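Local coordinates for protein lysine-sensitive aspartokinase 3 (Escherichia coli, PDB 2J0W) that catalyses the ATP-dependent phosphorylation of L-aspartate to 4-phospho-L-aspartate, the first step from aspartate toward lysine, and is feedback-inhibited by lysine, at residues A[111-115]-A[358-362]; A[298-302]-A[443-448]; A[305-311]-A[349-355]. All coordinates share one frame; numbering follows the deposited sequence.

Contact 1: A[111-115]-A[358-362]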
ATOM      1  N   THR A 111      30.113  -5.849  19.262  1.00 33.48           N
ATOM      2  CA  THR A 111      30.258  -6.353  17.902  1.00 35.74           C
ATOM      3  C   THR A 111      30.831  -5.280  16.948  1.00 37.77           C
ATOM      4  O   THR A 111      31.774  -5.544  16.191  1.00 33.35           O
ATOM      5  CB  THR A 111      28.903  -6.845  17.390  1.00 39.78           C
ATOM      6  OG1 THR A 111      28.577  -8.091  18.025  1.00 38.96           O
ATOM      7  CG2 THR A 111      28.937  -7.026  15.873  1.00 46.83           C
ATOM      8  N   ASP A 112      30.273  -4.071  16.999  1.00 38.31           N
ATOM      9  CA  ASP A 112      30.755  -2.985  16.152  1.00 41.70           C
ATOM     10  C   ASP A 112      32.223  -2.715  16.460  1.00 41.70           C
ATOM     11  O   ASP A 112      33.022  -2.473  15.555  1.00 40.59           O
ATOM     12  CB  ASP A 112      29.939  -1.700  16.382  1.00 40.14           C
ATOM     13  CG  ASP A 112      28.765  -1.558  15.415  1.00 43.79           C
ATOM     14  OD1 ASP A 112      28.387  -2.559  14.772  1.00 36.73           O
ATOM     15  OD2 ASP A 112      28.207  -0.445  15.303  1.00 48.35           O
ATOM     16  N   GLU A 113      32.574  -2.762  17.744  1.00 43.30           N
ATOM     17  CA  GLU A 113      33.949  -2.497  18.165  1.00 41.05           C
ATOM     18  C   GLU A 113      34.920  -3.584  17.735  1.00 40.64           C
ATOM     19  O   GLU A 113      36.054  -3.308  17.356  1.00 39.10           O
ATOM     20  CB  GLU A 113      34.021  -2.346  19.677  1.00 37.35           C
ATOM     21  CG  GLU A 113      35.456  -2.281  20.204  1.00 44.52           C
ATOM     22  CD  GLU A 113      36.271  -1.150  19.600  1.00 46.89           C
ATOM     23  OE1 GLU A 113      35.779  -0.001  19.570  1.00 51.28           O
ATOM     24  OE2 GLU A 113      37.413  -1.408  19.169  1.00 54.20           O
ATOM     25  N   LEU A 114      34.479  -4.830  17.809  1.00 39.61           N
ATOM     26  CA  LEU A 114      35.338  -5.927  17.421  1.00 34.02           C
ATOM     27  C   LEU A 114      35.382  -5.996  15.902  1.00 31.36           C
ATOM     28  O   LEU A 114      36.446  -6.149  15.310  1.00 31.20           O
ATOM     29  CB  LEU A 114      34.790  -7.228  17.999  1.00 38.95           C
ATOM     30  CG  LEU A 114      35.696  -8.449  17.935  1.00 43.48           C
ATOM     31  CD1 LEU A 114      35.064  -9.561  18.743  1.00 51.40           C
ATOM     32  CD2 LEU A 114      35.895  -8.875  16.505  1.00 41.13           C
ATOM     33  N   VAL A 115      34.229  -5.878  15.256  1.00 28.42           N
ATOM     34  CA  VAL A 115      34.232  -5.975  13.806  1.00 30.38           C
ATOM     35  C   VAL A 115      34.972  -4.834  13.142  1.00 29.78           C
ATOM     36  O   VAL A 115      35.483  -4.984  12.047  1.00 36.37           O
ATOM     37  CB  VAL A 115      32.811  -6.053  13.222  1.00 33.04           C
ATOM     38  CG1 VAL A 115      32.867  -5.800  11.728  1.00 32.08           C
ATOM     39  CG2 VAL A 115      32.202  -7.439  13.484  1.00 24.90           C
ATOM     40  N   SER A 358      21.890  -5.257   9.385  1.00 55.69           N
ATOM     41  CA  SER A 358      22.708  -4.834  10.504  1.00 55.01           C
ATOM     42  C   SER A 358      23.969  -5.683  10.604  1.00 54.94           C
ATOM     43  O   SER A 358      24.000  -6.829  10.163  1.00 52.17           O
ATOM     44  CB  SER A 358      21.941  -4.937  11.811  1.00 53.82           C
ATOM     45  OG  SER A 358      22.825  -4.687  12.888  1.00 57.95           O
ATOM     46  N   THR A 359      25.012  -5.100  11.183  1.00 54.97           N
ATOM     47  CA  THR A 359      26.288  -5.772  11.355  1.00 52.79           C
ATOM     48  C   THR A 359      26.137  -6.932  12.342  1.00 53.43           C
ATOM     49  O   THR A 359      26.860  -7.923  12.271  1.00 49.64           O
ATOM     50  CB  THR A 359      27.336  -4.784  11.880  1.00 51.35           C
ATOM     51  OG1 THR A 359      27.490  -3.727  10.931  1.00 44.27           O
ATOM     52  CG2 THR A 359      28.670  -5.476  12.094  1.00 54.86           C
ATOM     53  N   SER A 360      25.195  -6.811  13.267  1.00 58.94           N
ATOM     54  CA  SER A 360      24.985  -7.871  14.242  1.00 64.35           C
ATOM     55  C   SER A 360      23.860  -8.809  13.798  1.00 67.41           C
ATOM     56  O   SER A 360      22.736  -8.381  13.534  1.00 65.11           O
ATOM     57  CB  SER A 360      24.669  -7.268  15.616  1.00 64.94           C
ATOM     58  OG  SER A 360      24.878  -8.226  16.636  1.00 75.70           O
ATOM     59  N   THR A 361      24.186 -10.094  13.715  1.00 73.41           N
ATOM     60  CA  THR A 361      23.243 -11.134  13.312  1.00 79.35           C
ATOM     61  C   THR A 361      21.926 -11.117  14.087  1.00 84.59           C
ATOM     62  O   THR A 361      20.851 -10.922  13.506  1.00 83.01           O
ATOM     63  CB  THR A 361      23.871 -12.537  13.484  1.00 77.75           C
ATOM     64  OG1 THR A 361      24.995 -12.449  14.371  1.00 76.05           O
ATOM     65  CG2 THR A 361      24.314 -13.105  12.143  1.00 78.90           C
ATOM     66  N   GLY A 362      22.034 -11.324  15.400  1.00 89.27           N
ATOM     67  CA  GLY A 362      20.874 -11.366  16.276  1.00 94.34           C
ATOM     68  C   GLY A 362      19.881 -10.218  16.236  1.00 98.49           C
ATOM     69  O   GLY A 362      19.008 -10.138  17.099  1.00 98.97           O
TER
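Thr359 and Thr111 meet methyl to methyl because the first torsion of each (chi1 -61° and -74°, measured to OG1) places CG2 anti to the backbone N, on a CB that already points across the contact. Thr359 CG2 lies 4.1 Å from Thr111 CG2, the two side chains sliding past each other in opposite directions. One helical turn further on, Val115 CG1 comes within 4.2 Å of Thr359 CG2, so that a single methyl rests against two positions on one side of the helix. The short beta-branched side chains suit this close approach of loop to helix. Asp112 leaves the helix at a slant, yet its carboxylate swings in until OD1 is 3.8 Å from Thr359 CB.

The hydroxyl of Thr359, held beside its own backbone N, has polar partners in Thr195 OG1 and Gly153 O. Asp112 uses the same two residues, with OD1 bonded to Thr195 OG1 and OD2 to Gly153 N. No hydrogen bond joins the two segments directly; their polar tie runs through this shared pair. Within the loop, Ser358 OG accepts from Ser360 N at 3.2 Å, an ST turn that bends the chain where Thr359 is presented.

Val115 also packs on Thr45, which binds substrate, and both Val115 and Thr359 touch Phe184 of the aspartate pocket. The contact is thus an interdomain one, in which the loop after strand 348-353 of the ACT-containing regulatory half docks on helix 108-131 of the amino acid kinase domain, next to the substrate site.

Contact 2: A[298-302]-A[443-448]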
ATOM      1  N   LEU A 298      12.699   1.101 -20.975  1.00 67.43           N
ATOM      2  CA  LEU A 298      11.454   0.960 -20.251  1.00 67.43           C
ATOM      3  C   LEU A 298      11.759  -0.026 -19.144  1.00 66.74           C
ATOM      4  O   LEU A 298      11.177   0.032 -18.066  1.00 68.50           O
ATOM      5  CB  LEU A 298      10.355   0.410 -21.161  1.00 68.94           C
ATOM      6  CG  LEU A 298       8.963   0.349 -20.526  1.00 78.49           C
ATOM      7  CD1 LEU A 298       8.488   1.759 -20.196  1.00 81.82           C
ATOM      8  CD2 LEU A 298       7.995  -0.335 -21.473  1.00 78.53           C
ATOM      9  N   PHE A 299      12.697  -0.924 -19.424  1.00 65.98           N
ATOM     10  CA  PHE A 299      13.111  -1.932 -18.456  1.00 66.67           C
ATOM     11  C   PHE A 299      14.629  -1.978 -18.370  1.00 67.64           C
ATOM     12  O   PHE A 299      15.278  -2.438 -19.306  1.00 71.62           O
ATOM     13  CB  PHE A 299      12.610  -3.320 -18.869  1.00 61.55           C
ATOM     14  CG  PHE A 299      11.122  -3.405 -19.077  1.00 57.50           C
ATOM     15  CD1 PHE A 299      10.242  -2.746 -18.228  1.00 54.22           C
ATOM     16  CD2 PHE A 299      10.598  -4.198 -20.093  1.00 67.00           C
ATOM     17  CE1 PHE A 299       8.866  -2.874 -18.379  1.00 59.93           C
ATOM     18  CE2 PHE A 299       9.224  -4.340 -20.258  1.00 73.45           C
ATOM     19  CZ  PHE A 299       8.353  -3.673 -19.396  1.00 69.51           C
ATOM     20  N   ARG A 300      15.200  -1.510 -17.258  1.00 64.43           N
ATOM     21  CA  ARG A 300      16.653  -1.538 -17.101  1.00 62.74           C
ATOM     22  C   ARG A 300      17.106  -2.871 -16.557  1.00 61.09           C
ATOM     23  O   ARG A 300      17.984  -3.511 -17.126  1.00 61.72           O
ATOM     24  CB  ARG A 300      17.144  -0.463 -16.135  1.00 63.03           C
ATOM     25  CG  ARG A 300      17.253   0.930 -16.701  1.00 69.86           C
ATOM     26  CD  ARG A 300      18.567   1.208 -17.417  1.00 62.78           C
ATOM     27  NE  ARG A 300      18.682   2.647 -17.635  1.00 67.30           N
ATOM     28  CZ  ARG A 300      19.625   3.251 -18.353  1.00 74.41           C
ATOM     29  NH1 ARG A 300      20.573   2.543 -18.950  1.00 74.14           N
ATOM     30  NH2 ARG A 300      19.614   4.575 -18.466  1.00 77.92           N
ATOM     31  N   ALA A 301      16.502  -3.289 -15.451  1.00 61.58           N
ATOM     32  CA  ALA A 301      16.908  -4.535 -14.832  1.00 59.33           C
ATOM     33  C   ALA A 301      15.925  -5.107 -13.835  1.00 57.69           C
ATOM     34  O   ALA A 301      14.852  -4.565 -13.603  1.00 59.61           O
ATOM     35  CB  ALA A 301      18.244  -4.333 -14.155  1.00 58.02           C
ATOM     36  N   LEU A 302      16.324  -6.226 -13.251  1.00 55.89           N
ATOM     37  CA  LEU A 302      15.544  -6.919 -12.246  1.00 54.99           C
ATOM     38  C   LEU A 302      16.435  -7.015 -11.015  1.00 54.63           C
ATOM     39  O   LEU A 302      17.649  -7.182 -11.129  1.00 56.31           O
ATOM     40  CB  LEU A 302      15.178  -8.320 -12.729  1.00 56.77           C
ATOM     41  CG  LEU A 302      14.386  -8.385 -14.036  1.00 58.72           C
ATOM     42  CD1 LEU A 302      14.266  -9.830 -14.475  1.00 39.93           C
ATOM     43  CD2 LEU A 302      13.009  -7.757 -13.844  1.00 58.11           C
ATOM     44  N   LEU A 443      11.975 -14.049 -16.262  1.00 72.20           N
ATOM     45  CA  LEU A 443      11.701 -12.660 -16.644  1.00 72.59           C
ATOM     46  C   LEU A 443      12.777 -12.090 -17.547  1.00 71.44           C
ATOM     47  O   LEU A 443      12.528 -11.720 -18.693  1.00 70.99           O
ATOM     48  CB  LEU A 443      11.608 -11.767 -15.410  1.00 75.58           C
ATOM     49  CG  LEU A 443      10.472 -11.968 -14.416  1.00 80.38           C
ATOM     50  CD1 LEU A 443      10.642 -10.944 -13.314  1.00 81.68           C
ATOM     51  CD2 LEU A 443       9.124 -11.798 -15.096  1.00 82.92           C
ATOM     52  N   HIS A 444      13.976 -12.010 -16.988  1.00 72.09           N
ATOM     53  CA  HIS A 444      15.159 -11.487 -17.673  1.00 71.38           C
ATOM     54  C   HIS A 444      15.230 -11.986 -19.108  1.00 72.28           C
ATOM     55  O   HIS A 444      15.495 -11.215 -20.043  1.00 67.79           O
ATOM     56  CB  HIS A 444      16.417 -11.932 -16.907  1.00 62.81           C
ATOM     57  CG  HIS A 444      17.656 -11.202 -17.302  1.00 50.27           C
ATOM     58  ND1 HIS A 444      18.529 -11.682 -18.250  1.00 53.30           N
ATOM     59  CD2 HIS A 444      18.138  -9.999 -16.913  1.00 47.35           C
ATOM     60  CE1 HIS A 444      19.499 -10.803 -18.432  1.00 54.80           C
ATOM     61  NE2 HIS A 444      19.285  -9.774 -17.634  1.00 54.60           N
ATOM     62  N   SER A 445      14.978 -13.283 -19.262  1.00 76.19           N
ATOM     63  CA  SER A 445      15.013 -13.950 -20.551  1.00 80.99           C
ATOM     64  C   SER A 445      14.159 -13.253 -21.609  1.00 81.77           C
ATOM     65  O   SER A 445      14.709 -12.631 -22.519  1.00 85.52           O
ATOM     66  CB  SER A 445      14.574 -15.415 -20.385  1.00 83.39           C
ATOM     67  OG  SER A 445      14.662 -16.106 -21.612  1.00 91.44           O
ATOM     68  N   ASN A 446      12.835 -13.339 -21.494  1.00 77.51           N
ATOM     69  CA  ASN A 446      11.971 -12.701 -22.472  1.00 75.69           C
ATOM     70  C   ASN A 446      11.896 -11.218 -22.114  1.00 72.06           C
ATOM     71  O   ASN A 446      10.838 -10.599 -22.235  1.00 68.45           O
ATOM     72  CB  ASN A 446      10.555 -13.324 -22.463  1.00 77.75           C
ATOM     73  CG  ASN A 446       9.683 -12.769 -21.363  1.00 82.01           C
ATOM     74  OD1 ASN A 446      10.025 -12.896 -20.195  1.00 84.53           O
ATOM     75  ND2 ASN A 446       8.564 -12.134 -21.726  1.00 78.77           N
ATOM     76  N   LEU A 447      13.010 -10.635 -21.669  1.00 71.11           N
ATOM     77  CA  LEU A 447      13.013  -9.215 -21.304  1.00 69.24           C
ATOM     78  C   LEU A 447      14.281  -8.434 -21.661  1.00 70.09           C
ATOM     79  O   LEU A 447      14.229  -7.233 -21.967  1.00 68.14           O
ATOM     80  CB  LEU A 447      12.721  -9.083 -19.806  1.00 68.68           C
ATOM     81  CG  LEU A 447      11.758  -7.946 -19.452  1.00 70.50           C
ATOM     82  CD1 LEU A 447      11.272  -8.039 -18.008  1.00 66.27           C
ATOM     83  CD2 LEU A 447      12.462  -6.632 -19.714  1.00 70.71           C
ATOM     84  N   PHE A 448      15.418  -9.120 -21.636  1.00 72.48           N
ATOM     85  CA  PHE A 448      16.690  -8.472 -21.942  1.00 74.00           C
ATOM     86  C   PHE A 448      17.534  -9.282 -22.909  1.00 75.12           C
ATOM     87  O   PHE A 448      18.422  -8.746 -23.582  1.00 75.14           O
ATOM     88  CB  PHE A 448      17.455  -8.249 -20.648  1.00 73.40           C
ATOM     89  CG  PHE A 448      16.663  -7.501 -19.614  1.00 73.79           C
ATOM     90  CD1 PHE A 448      16.566  -6.114 -19.660  1.00 69.99           C
ATOM     91  CD2 PHE A 448      15.997  -8.187 -18.603  1.00 70.75           C
ATOM     92  CE1 PHE A 448      15.820  -5.420 -18.713  1.00 66.59           C
ATOM     93  CE2 PHE A 448      15.251  -7.506 -17.655  1.00 66.70           C
ATOM     94  CZ  PHE A 448      15.162  -6.117 -17.708  1.00 68.78           C
TER
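Phe448 turns the edge of its ring to the strand: Phe299 O, 3.1 Å from CE1, and Leu302 CG, 3.8 Å from CE2, both lie near the ring plane. Its CG, anti to the carbonyl carbon (chi1 -54°), carries the ring there. Leu447 CD2, whose modelled place is not secure, lies over one face, offset toward the rim. Phe448 CB lies over one face of the His444 imidazole, toward its rim; His444 NE2 is hydrogen-bonded to Thr228. Ala301 CA approaches Phe448 CZ obliquely, at 3.7 Å. Leu447 also packs against the Phe299 ring.

Leu302 fills the other end, its CD1 reaching Leu443 CB at 3.4 Å. Helix 443-448 runs nearly antiparallel to strand 299-302, at 162° with their axes 9.4 Å apart. Were Phe448 replaced by an alanine, the ring would be gone and a gap would probably open between Leu302 and the backbone of Phe299.

No hydrogen bond crosses here. The C-terminal helix is held on the ACT sheet by apolar contact, and large, flat or branched side chains suit that task; the partly positive C-H edge of Phe448 probably accommodates the carbonyl oxygens of Phe299 and Arg300.

Contact 3: A[305-311]-A[349-355]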
ATOM      1  N   ARG A 305      15.530  -9.443  -3.658  1.00 51.68           N
ATOM      2  CA  ARG A 305      15.792  -9.181  -2.240  1.00 50.96           C
ATOM      3  C   ARG A 305      15.234 -10.388  -1.489  1.00 52.50           C
ATOM      4  O   ARG A 305      14.024 -10.584  -1.400  1.00 53.01           O
ATOM      5  CB  ARG A 305      15.101  -7.895  -1.783  1.00 50.17           C
ATOM      6  CG  ARG A 305      15.807  -7.220  -0.624  1.00 51.49           C
ATOM      7  CD  ARG A 305      15.326  -5.786  -0.413  1.00 50.84           C
ATOM      8  NE  ARG A 305      13.990  -5.714   0.182  1.00 45.45           N
ATOM      9  CZ  ARG A 305      13.327  -4.575   0.345  1.00 44.93           C
ATOM     10  NH1 ARG A 305      13.878  -3.427  -0.040  1.00 40.19           N
ATOM     11  NH2 ARG A 305      12.119  -4.578   0.888  1.00 48.59           N
ATOM     12  N   ARG A 306      16.139 -11.206  -0.969  1.00 56.12           N
ATOM     13  CA  ARG A 306      15.789 -12.432  -0.262  1.00 55.65           C
ATOM     14  C   ARG A 306      15.444 -12.315   1.213  1.00 51.86           C
ATOM     15  O   ARG A 306      15.777 -11.333   1.873  1.00 45.73           O
ATOM     16  CB  ARG A 306      16.930 -13.434  -0.393  1.00 60.55           C
ATOM     17  CG  ARG A 306      17.076 -14.025  -1.760  1.00 74.24           C
ATOM     18  CD  ARG A 306      17.352 -15.496  -1.621  1.00 86.66           C
ATOM     19  NE  ARG A 306      16.988 -16.232  -2.821  1.00 96.15           N
ATOM     20  CZ  ARG A 306      16.168 -17.277  -2.820  1.00103.46           C
ATOM     21  NH1 ARG A 306      15.628 -17.698  -1.681  1.00 97.36           N
ATOM     22  NH2 ARG A 306      15.905 -17.911  -3.954  1.00110.71           N
ATOM     23  N   ASN A 307      14.809 -13.370   1.719  1.00 52.62           N
ATOM     24  CA  ASN A 307      14.416 -13.464   3.117  1.00 55.10           C
ATOM     25  C   ASN A 307      13.560 -12.298   3.570  1.00 56.68           C
ATOM     26  O   ASN A 307      13.811 -11.678   4.609  1.00 57.15           O
ATOM     27  CB  ASN A 307      15.647 -13.570   4.003  1.00 50.92           C
ATOM     28  CG  ASN A 307      16.624 -14.584   3.486  1.00 58.18           C
ATOM     29  OD1 ASN A 307      16.240 -15.705   3.151  1.00 61.53           O
ATOM     30  ND2 ASN A 307      17.902 -14.201   3.414  1.00 54.70           N
ATOM     31  N   GLN A 308      12.546 -12.002   2.775  1.00 54.52           N
ATOM     32  CA  GLN A 308      11.645 -10.933   3.111  1.00 53.68           C
ATOM     33  C   GLN A 308      10.584 -11.529   4.033  1.00 51.47           C
ATOM     34  O   GLN A 308      10.351 -12.737   4.040  1.00 49.93           O
ATOM     35  CB  GLN A 308      11.015 -10.365   1.840  1.00 48.21           C
ATOM     36  CG  GLN A 308      12.042  -9.887   0.828  1.00 43.64           C
ATOM     37  CD  GLN A 308      12.887  -8.723   1.328  1.00 47.67           C
ATOM     38  OE1 GLN A 308      12.404  -7.604   1.475  1.00 42.36           O
ATOM     39  NE2 GLN A 308      14.159  -8.986   1.587  1.00 50.34           N
ATOM     40  N   THR A 309       9.971 -10.674   4.834  1.00 52.36           N
ATOM     41  CA  THR A 309       8.930 -11.106   5.748  1.00 53.52           C
ATOM     42  C   THR A 309       7.658 -10.324   5.409  1.00 53.48           C
ATOM     43  O   THR A 309       7.716  -9.106   5.228  1.00 52.94           O
ATOM     44  CB  THR A 309       9.338 -10.815   7.205  1.00 53.94           C
ATOM     45  OG1 THR A 309      10.625 -11.392   7.465  1.00 56.00           O
ATOM     46  CG2 THR A 309       8.312 -11.394   8.168  1.00 43.52           C
ATOM     47  N   LEU A 310       6.523 -11.014   5.291  1.00 53.78           N
ATOM     48  CA  LEU A 310       5.260 -10.327   4.994  1.00 57.47           C
ATOM     49  C   LEU A 310       4.400 -10.219   6.249  1.00 57.82           C
ATOM     50  O   LEU A 310       3.797 -11.200   6.693  1.00 58.62           O
ATOM     51  CB  LEU A 310       4.451 -11.043   3.898  1.00 54.96           C
ATOM     52  CG  LEU A 310       3.137 -10.304   3.570  1.00 47.61           C
ATOM     53  CD1 LEU A 310       3.448  -9.001   2.836  1.00 42.82           C
ATOM     54  CD2 LEU A 310       2.217 -11.184   2.727  1.00 36.48           C
ATOM     55  N   LEU A 311       4.358  -9.016   6.813  1.00 58.60           N
ATOM     56  CA  LEU A 311       3.586  -8.741   8.015  1.00 60.36           C
ATOM     57  C   LEU A 311       2.234  -8.147   7.643  1.00 64.10           C
ATOM     58  O   LEU A 311       2.118  -6.935   7.441  1.00 65.86           O
ATOM     59  CB  LEU A 311       4.344  -7.758   8.891  1.00 57.40           C
ATOM     60  CG  LEU A 311       3.667  -7.424  10.211  1.00 64.43           C
ATOM     61  CD1 LEU A 311       3.552  -8.677  11.075  1.00 62.66           C
ATOM     62  CD2 LEU A 311       4.483  -6.356  10.904  1.00 65.63           C
ATOM     63  N   VAL A 349      -3.735  -4.340   6.014  1.00 61.79           N
ATOM     64  CA  VAL A 349      -2.510  -3.781   5.455  1.00 62.23           C
ATOM     65  C   VAL A 349      -1.343  -4.774   5.491  1.00 62.85           C
ATOM     66  O   VAL A 349      -0.901  -5.180   6.561  1.00 63.58           O
ATOM     67  CB  VAL A 349      -2.140  -2.488   6.197  1.00 62.15           C
ATOM     68  CG1 VAL A 349      -2.365  -2.674   7.687  1.00 62.41           C
ATOM     69  CG2 VAL A 349      -0.701  -2.107   5.905  1.00 60.91           C
ATOM     70  N   ALA A 350      -0.862  -5.168   4.310  1.00 63.07           N
ATOM     71  CA  ALA A 350       0.244  -6.127   4.191  1.00 60.23           C
ATOM     72  C   ALA A 350       1.578  -5.412   4.076  1.00 58.58           C
ATOM     73  O   ALA A 350       1.838  -4.695   3.103  1.00 55.71           O
ATOM     74  CB  ALA A 350       0.031  -7.051   2.981  1.00 53.27           C
ATOM     75  N   LEU A 351       2.423  -5.626   5.080  1.00 57.74           N
ATOM     76  CA  LEU A 351       3.737  -4.999   5.140  1.00 58.17           C
ATOM     77  C   LEU A 351       4.872  -5.910   4.652  1.00 55.18           C
ATOM     78  O   LEU A 351       4.981  -7.061   5.089  1.00 53.51           O
ATOM     79  CB  LEU A 351       3.999  -4.558   6.581  1.00 61.74           C
ATOM     80  CG  LEU A 351       3.009  -3.545   7.158  1.00 58.79           C
ATOM     81  CD1 LEU A 351       3.128  -3.516   8.663  1.00 64.44           C
ATOM     82  CD2 LEU A 351       3.289  -2.174   6.581  1.00 58.99           C
ATOM     83  N   THR A 352       5.709  -5.386   3.752  1.00 51.53           N
ATOM     84  CA  THR A 352       6.842  -6.133   3.194  1.00 51.38           C
ATOM     85  C   THR A 352       8.116  -5.791   3.958  1.00 51.25           C
ATOM     86  O   THR A 352       8.690  -4.721   3.766  1.00 51.47           O
ATOM     87  CB  THR A 352       7.064  -5.796   1.693  1.00 55.43           C
ATOM     88  OG1 THR A 352       5.912  -6.179   0.929  1.00 59.88           O
ATOM     89  CG2 THR A 352       8.277  -6.537   1.160  1.00 57.07           C
ATOM     90  N   LEU A 353       8.571  -6.705   4.812  1.00 54.18           N
ATOM     91  CA  LEU A 353       9.761  -6.453   5.626  1.00 56.14           C
ATOM     92  C   LEU A 353      11.078  -7.093   5.197  1.00 55.29           C
ATOM     93  O   LEU A 353      11.203  -8.319   5.092  1.00 52.71           O
ATOM     94  CB  LEU A 353       9.475  -6.831   7.078  1.00 61.98           C
ATOM     95  CG  LEU A 353       8.304  -6.066   7.696  1.00 62.68           C
ATOM     96  CD1 LEU A 353       8.237  -6.333   9.203  1.00 56.05           C
ATOM     97  CD2 LEU A 353       8.480  -4.577   7.411  1.00 59.04           C
ATOM     98  N   ASP A 354      12.069  -6.236   4.981  1.00 54.61           N
ATOM     99  CA  ASP A 354      13.403  -6.654   4.563  1.00 58.25           C
ATOM    100  C   ASP A 354      14.265  -6.992   5.779  1.00 59.94           C
ATOM    101  O   ASP A 354      13.968  -6.564   6.894  1.00 61.49           O
ATOM    102  CB  ASP A 354      14.046  -5.527   3.745  1.00 54.75           C
ATOM    103  CG  ASP A 354      15.437  -5.866   3.272  1.00 66.86           C
ATOM    104  OD1 ASP A 354      15.688  -7.054   2.950  1.00 66.98           O
ATOM    105  OD2 ASP A 354      16.279  -4.941   3.207  1.00 74.42           O
ATOM    106  N   THR A 355      15.318  -7.777   5.581  1.00 61.72           N
ATOM    107  CA  THR A 355      16.191  -8.109   6.700  1.00 62.71           C
ATOM    108  C   THR A 355      16.836  -6.813   7.160  1.00 64.99           C
ATOM    109  O   THR A 355      16.830  -5.812   6.438  1.00 66.13           O
ATOM    110  CB  THR A 355      17.289  -9.096   6.302  1.00 61.77           C
ATOM    111  OG1 THR A 355      18.039  -8.560   5.198  1.00 52.14           O
ATOM    112  CG2 THR A 355      16.671 -10.459   5.939  1.00 55.97           C
TER
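Arg305 lies with one face of its guanidinium over the carboxylate of Asp354, the two planes stacked 19° apart. NE is 3.5 Å from Asp354 OD1, a salt bridge of charges alone, because OD1 lies well out of the guanidinium plane and no N-H points at it. NE and NH2 instead both grip Gln308 OE1 side-on from the same face of the amide, NE, at 2.8 Å, from above the carbonyl plane rather than on a lone pair, while NH1 makes a salt bridge to Asp340. Arg306 gives its carbonyl oxygen to Gln308 NE2. At the corner, Asn307 O and CB pack on Thr355 CG2.

Gln308, bent at its second torsion (chi2 -64°), curls its amide back to Asp354, and NE2 donates to OD1 at 2.8 Å, nearly straight at 165°. Thr309 and Leu353 form a hydrogen-bonded pair, with Thr309 N to Leu353 O at 2.7 Å and Leu353 N to Thr309 O at 2.6 Å. Leu310 faces Thr352 as a non-hydrogen-bonded pair and sets CD1 3.9 Å from Ala350 CB. Leu311 pairs with Leu351 through two backbone bonds, and its CD2 meets Leu351 CD1 on the face shared with Leu353.

Antiparallel backbone bonding and leucines suit the buried part of the ACT sheet. At its end, one amide holds arginine and aspartate together, and the stacked charges probably stabilise each other beside Asp340 of the inhibitor-lysine site.

All three contacts are largely buried, although contact 3 reaches the surface at its corner, where Asn307 and Thr355 are exposed. Contacts 2 and 3 share strand 299-313: one lays the C-terminal helix against its start, the other zips its later part to strand 348-353. Contact 1 takes up the chain just after that strand and carries it to the kinase domain, its centre about 36 Å from that of contact 2 and on the opposite side of the chain's centre. Chemistry follows place. Sheet pairing in contact 3 rests on backbone bonds and a charged cluster, helix on sheet in contact 2 on apolar groups, and the domain junction of contact 1 on threonine and valine methyls with polar ties through third residues.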